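Local coordinates for putative transcriptional regulator protein, LacI family (PDB 3MIZ) that probably binds cis-regulatory DNA as a LacI-family transcription factor and represses genes, at residues His131-Leu143 / Asp166-Glu180. Residues are numbered along the deposited sequence; the frame is centred on the assembly and turned at random.
Sequences HRRIGYIRLNPIL and DLSISLGMDGPVGAE
The carboxamide of Asn140 spends both N-H bonds of ND2 on segment 166-180: one runs 2.9 Å to Gly175 O, the other 2.9 Å, nearly straight at 171°, from ND2 to Glu180 OE2, on the carboxylate's anti side. With CG anti to the backbone N (chi1 -162°), the amide is brought up to loop 175-180, while OD1 accepts from Ile142 N in an Asx turn and takes a water that also binds Gly175 N. A primary amide suits the place, its NH2 giving two donors while its oxygen accepts; an aspartate here would probably leave Gly175 O and Glu180 OE2 without their donors and set a like charge against Glu180. Gly175 suits its backbone angles, at which any CB would jam against the preceding carbonyl. At the strand ends, Leu171 CD2 lies over one face of the Arg138 guanidinium, 3.5 Å from CZ, and packs on Pro141. Farther back, strands 134-138 and 167-171 pair in parallel; Ser170 O receives Arg138 N at 2.8 Å, and Tyr136 O receives Ser170 N. Helix 144-160, the crossover of this beta-alpha-beta unit, covers Ile134 and Tyr136, whereas Ile137 faces helices 184-192 and 206-217, and strand 200-203 flanks strand 134-138.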
loop_
_atom_site.group_PDB
_atom_site.type_symbol
_atom_site.label_atom_id
_atom_site.label_comp_id
_atom_site.label_asym_id
_atom_site.label_seq_id
_atom_site.Cartn_x
_atom_site.Cartn_y
_atom_site.Cartn_z
ATOM N N HIS A 131 -3.858 26.957 -18.140
ATOM C CA HIS A 131 -4.869 26.949 -17.087
ATOM C C HIS A 131 -4.809 28.197 -16.215
ATOM O O HIS A 131 -3.735 28.619 -15.776
ATOM C CB HIS A 131 -4.717 25.680 -16.241
ATOM C CG HIS A 131 -4.884 24.419 -17.029
ATOM N ND1 HIS A 131 -6.114 23.966 -17.454
ATOM C CD2 HIS A 131 -3.972 23.539 -17.508
ATOM C CE1 HIS A 131 -5.955 22.862 -18.162
ATOM N NE2 HIS A 131 -4.665 22.581 -18.211
ATOM N N ARG A 132 -5.975 28.780 -15.961
ATOM C CA ARG A 132 -6.061 30.004 -15.176
ATOM C C ARG A 132 -7.070 29.881 -14.040
ATOM O O ARG A 132 -7.021 30.646 -13.074
ATOM C CB ARG A 132 -6.424 31.170 -16.098
ATOM C CG ARG A 132 -5.448 31.358 -17.262
ATOM C CD ARG A 132 -4.143 31.986 -16.806
ATOM N NE ARG A 132 -3.220 32.257 -17.909
ATOM C CZ ARG A 132 -2.319 31.392 -18.365
ATOM N NH1 ARG A 132 -2.214 30.188 -17.816
ATOM N NH2 ARG A 132 -1.506 31.734 -19.364
ATOM N N ARG A 133 -7.995 28.936 -14.176
ATOM C CA ARG A 133 -8.983 28.656 -13.137
ATOM C C ARG A 133 -8.560 27.269 -12.648
ATOM O O ARG A 133 -8.858 26.263 -13.295
ATOM C CB ARG A 133 -10.397 28.575 -13.713
ATOM C CG ARG A 133 -10.948 29.867 -14.285
ATOM C CD ARG A 133 -12.358 29.625 -14.810
ATOM N NE ARG A 133 -13.015 30.845 -15.270
ATOM C CZ ARG A 133 -14.234 30.877 -15.799
ATOM N NH1 ARG A 133 -14.928 29.754 -15.936
ATOM N NH2 ARG A 133 -14.762 32.029 -16.190
ATOM N N ILE A 134 -7.857 27.220 -11.520
ATOM C CA ILE A 134 -7.355 25.955 -10.986
ATOM C C ILE A 134 -7.982 25.552 -9.659
ATOM O O ILE A 134 -8.200 26.391 -8.785
ATOM C CB ILE A 134 -5.825 26.024 -10.764
ATOM C CG1 ILE A 134 -5.134 26.587 -12.008
ATOM C CG2 ILE A 134 -5.289 24.641 -10.412
ATOM C CD1 ILE A 134 -5.266 25.716 -13.211
ATOM N N GLY A 135 -8.261 24.259 -9.514
ATOM C CA GLY A 135 -8.833 23.760 -8.278
ATOM C C GLY A 135 -7.777 22.984 -7.515
ATOM O O GLY A 135 -6.833 22.460 -8.104
ATOM N N TYR A 136 -7.919 22.921 -6.197
ATOM C CA TYR A 136 -6.976 22.189 -5.365
ATOM C C TYR A 136 -7.765 21.559 -4.218
ATOM O O TYR A 136 -8.397 22.265 -3.433
ATOM C CB TYR A 136 -5.904 23.134 -4.801
ATOM C CG TYR A 136 -4.786 22.416 -4.078
ATOM C CD1 TYR A 136 -3.626 22.021 -4.753
ATOM C CD2 TYR A 136 -4.920 22.057 -2.736
ATOM C CE1 TYR A 136 -2.629 21.275 -4.106
ATOM C CE2 TYR A 136 -3.935 21.310 -2.083
ATOM C CZ TYR A 136 -2.795 20.920 -2.775
ATOM O OH TYR A 136 -1.848 20.148 -2.143
ATOM N N ILE A 137 -7.760 20.234 -4.142
ATOM C CA ILE A 137 -8.462 19.549 -3.068
ATOM C C ILE A 137 -7.389 19.068 -2.098
ATOM O O ILE A 137 -6.542 18.223 -2.426
ATOM C CB ILE A 137 -9.322 18.395 -3.612
ATOM C CG1 ILE A 137 -10.307 18.943 -4.654
ATOM C CG2 ILE A 137 -10.117 17.767 -2.488
ATOM C CD1 ILE A 137 -11.280 17.910 -5.189
ATOM N N ARG A 138 -7.427 19.660 -0.907
ATOM C CA ARG A 138 -6.464 19.427 0.163
ATOM C C ARG A 138 -6.392 18.083 0.865
ATOM O O ARG A 138 -7.406 17.485 1.230
ATOM C CB ARG A 138 -6.653 20.495 1.247
ATOM C CG ARG A 138 -6.536 21.923 0.745
ATOM C CD ARG A 138 -7.010 22.904 1.804
ATOM N NE ARG A 138 -6.206 22.824 3.024
ATOM C CZ ARG A 138 -6.461 23.526 4.125
ATOM N NH1 ARG A 138 -7.497 24.352 4.158
ATOM N NH2 ARG A 138 -5.667 23.420 5.183
ATOM N N LEU A 139 -5.159 17.639 1.072
ATOM C CA LEU A 139 -4.877 16.412 1.799
ATOM C C LEU A 139 -5.047 16.810 3.272
ATOM O O LEU A 139 -5.056 18.003 3.599
ATOM C CB LEU A 139 -3.429 15.981 1.533
ATOM C CG LEU A 139 -2.859 14.753 2.247
ATOM C CD1 LEU A 139 -3.607 13.502 1.833
ATOM C CD2 LEU A 139 -1.381 14.621 1.906
ATOM N N ASN A 140 -5.188 15.815 4.145
ATOM C CA ASN A 140 -5.360 16.031 5.584
ATOM C C ASN A 140 -4.472 17.165 6.103
ATOM O O ASN A 140 -3.251 17.057 6.076
ATOM C CB ASN A 140 -5.023 14.747 6.347
ATOM C CG ASN A 140 -5.576 14.748 7.764
ATOM O OD1 ASN A 140 -5.666 15.795 8.408
ATOM N ND2 ASN A 140 -5.935 13.573 8.257
ATOM N N PRO A 141 -5.077 18.264 6.592
ATOM C CA PRO A 141 -4.347 19.429 7.120
ATOM C C PRO A 141 -3.384 19.142 8.271
ATOM O O PRO A 141 -2.474 19.933 8.537
ATOM C CB PRO A 141 -5.465 20.380 7.541
ATOM C CG PRO A 141 -6.572 20.038 6.616
ATOM C CD PRO A 141 -6.526 18.523 6.578
ATOM N N ILE A 142 -3.580 18.023 8.960
ATOM C CA ILE A 142 -2.697 17.671 10.068
ATOM C C ILE A 142 -1.315 17.320 9.527
ATOM O O ILE A 142 -0.307 17.420 10.230
ATOM C CB ILE A 142 -3.243 16.461 10.865
ATOM C CG1 ILE A 142 -2.380 16.227 12.108
ATOM C CG2 ILE A 142 -3.235 15.217 9.997
ATOM C CD1 ILE A 142 -2.886 15.109 13.014
ATOM N N LEU A 143 -1.278 16.913 8.265
ATOM C CA LEU A 143 -0.035 16.539 7.622
ATOM C C LEU A 143 0.785 17.744 7.196
ATOM O O LEU A 143 0.296 18.627 6.485
ATOM C CB LEU A 143 -0.323 15.659 6.403
ATOM C CG LEU A 143 -0.926 14.289 6.729
ATOM C CD1 LEU A 143 -1.190 13.517 5.451
ATOM C CD2 LEU A 143 0.043 13.524 7.619
ATOM N N ASP A 166 -9.441 33.127 -8.701
ATOM C CA ASP A 166 -9.348 32.219 -9.839
ATOM C C ASP A 166 -9.182 30.787 -9.346
ATOM O O ASP A 166 -9.242 29.835 -10.131
ATOM C CB ASP A 166 -8.157 32.574 -10.730
ATOM C CG ASP A 166 -8.237 33.983 -11.279
ATOM O OD1 ASP A 166 -9.328 34.376 -11.746
ATOM O OD2 ASP A 166 -7.206 34.687 -11.249
ATOM N N LEU A 167 -8.976 30.637 -8.041
ATOM C CA LEU A 167 -8.782 29.315 -7.465
ATOM C C LEU A 167 -10.014 28.745 -6.769
ATOM O O LEU A 167 -10.897 29.477 -6.318
ATOM C CB LEU A 167 -7.620 29.337 -6.462
ATOM C CG LEU A 167 -6.196 29.771 -6.843
ATOM C CD1 LEU A 167 -5.907 29.477 -8.311
ATOM C CD2 LEU A 167 -6.027 31.237 -6.559
ATOM N N SER A 168 -10.061 27.419 -6.704
ATOM C CA SER A 168 -11.130 26.696 -6.030
ATOM C C SER A 168 -10.404 25.755 -5.078
ATOM O O SER A 168 -9.947 24.689 -5.486
ATOM C CB SER A 168 -11.965 25.874 -7.017
ATOM O OG SER A 168 -12.895 26.676 -7.725
ATOM N N ILE A 169 -10.291 26.157 -3.815
ATOM C CA ILE A 169 -9.601 25.346 -2.824
ATOM C C ILE A 169 -10.600 24.755 -1.842
ATOM O O ILE A 169 -11.454 25.459 -1.313
ATOM C CB ILE A 169 -8.550 26.186 -2.062
ATOM C CG1 ILE A 169 -7.596 26.833 -3.068
ATOM C CG2 ILE A 169 -7.767 25.294 -1.090
ATOM C CD1 ILE A 169 -6.564 27.770 -2.463
ATOM N N SER A 170 -10.502 23.452 -1.613
ATOM C CA SER A 170 -11.418 22.782 -0.697
ATOM C C SER A 170 -10.731 21.662 0.061
ATOM O O SER A 170 -9.773 21.069 -0.428
ATOM C CB SER A 170 -12.595 22.182 -1.474
ATOM O OG SER A 170 -13.212 23.141 -2.325
ATOM N N LEU A 171 -11.217 21.379 1.267
ATOM C CA LEU A 171 -10.676 20.276 2.046
ATOM C C LEU A 171 -11.311 19.025 1.463
ATOM O O LEU A 171 -12.447 19.067 0.983
ATOM C CB LEU A 171 -11.080 20.385 3.520
ATOM C CG LEU A 171 -10.391 21.443 4.376
ATOM C CD1 LEU A 171 -11.057 21.498 5.749
ATOM C CD2 LEU A 171 -8.917 21.106 4.501
ATOM N N GLY A 172 -10.585 17.914 1.498
ATOM C CA GLY A 172 -11.131 16.673 0.986
ATOM C C GLY A 172 -11.271 15.661 2.108
ATOM O O GLY A 172 -11.943 14.644 1.964
HETATM N N MSE A 173 -10.643 15.947 3.243
HETATM C CA MSE A 173 -10.695 15.029 4.366
HETATM C C MSE A 173 -10.158 15.688 5.619
HETATM O O MSE A 173 -9.509 16.733 5.560
HETATM C CB MSE A 173 -9.829 13.816 4.072
HETATM C CG MSE A 173 -8.371 14.199 4.033
HETATM SE SE MSE A 173 -7.242 12.707 3.687
HETATM C CE MSE A 173 -7.654 12.451 1.803
ATOM N N ASP A 174 -10.410 15.046 6.751
ATOM C CA ASP A 174 -9.937 15.532 8.037
ATOM C C ASP A 174 -10.078 14.415 9.054
ATOM O O ASP A 174 -10.748 13.420 8.803
ATOM C CB ASP A 174 -10.723 16.772 8.478
ATOM C CG ASP A 174 -12.224 16.544 8.498
ATOM O OD1 ASP A 174 -12.686 15.619 9.197
ATOM O OD2 ASP A 174 -12.942 17.303 7.819
ATOM N N GLY A 175 -9.437 14.577 10.204
ATOM C CA GLY A 175 -9.511 13.550 11.221
ATOM C C GLY A 175 -8.182 12.837 11.376
ATOM O O GLY A 175 -7.169 13.285 10.830
ATOM N N PRO A 176 -8.150 11.720 12.118
ATOM C CA PRO A 176 -6.913 10.960 12.327
ATOM C C PRO A 176 -6.371 10.414 11.007
ATOM O O PRO A 176 -7.119 9.854 10.212
ATOM C CB PRO A 176 -7.350 9.833 13.267
ATOM C CG PRO A 176 -8.560 10.412 13.976
ATOM C CD PRO A 176 -9.271 11.115 12.857
ATOM N N VAL A 177 -5.072 10.581 10.780
ATOM C CA VAL A 177 -4.443 10.085 9.559
ATOM C C VAL A 177 -4.691 8.585 9.421
ATOM O O VAL A 177 -4.501 7.826 10.372
ATOM C CB VAL A 177 -2.919 10.339 9.575
ATOM C CG1 VAL A 177 -2.285 9.789 8.308
ATOM C CG2 VAL A 177 -2.644 11.831 9.694
ATOM N N GLY A 178 -5.121 8.163 8.236
ATOM C CA GLY A 178 -5.388 6.754 8.012
ATOM C C GLY A 178 -6.686 6.274 8.638
ATOM O O GLY A 178 -6.876 5.077 8.847
ATOM N N ALA A 179 -7.582 7.208 8.942
ATOM C CA ALA A 179 -8.876 6.883 9.540
ATOM C C ALA A 179 -9.732 8.139 9.456
ATOM O O ALA A 179 -10.589 8.396 10.301
ATOM C CB ALA A 179 -8.691 6.469 10.993
ATOM N N GLU A 180 -9.490 8.913 8.408
ATOM C CA GLU A 180 -10.178 10.169 8.204
ATOM C C GLU A 180 -11.628 10.102 7.779
ATOM O O GLU A 180 -12.137 9.073 7.325
ATOM C CB GLU A 180 -9.423 11.016 7.174
ATOM C CG GLU A 180 -8.024 11.393 7.604
ATOM C CD GLU A 180 -6.954 10.656 6.826
ATOM O OE1 GLU A 180 -7.144 9.452 6.537
ATOM O OE2 GLU A 180 -5.918 11.284 6.517
HETATM O O HOH W 1 -8.561 18.246 3.613
HETATM O O HOH W 2 -7.596 16.600 10.214
#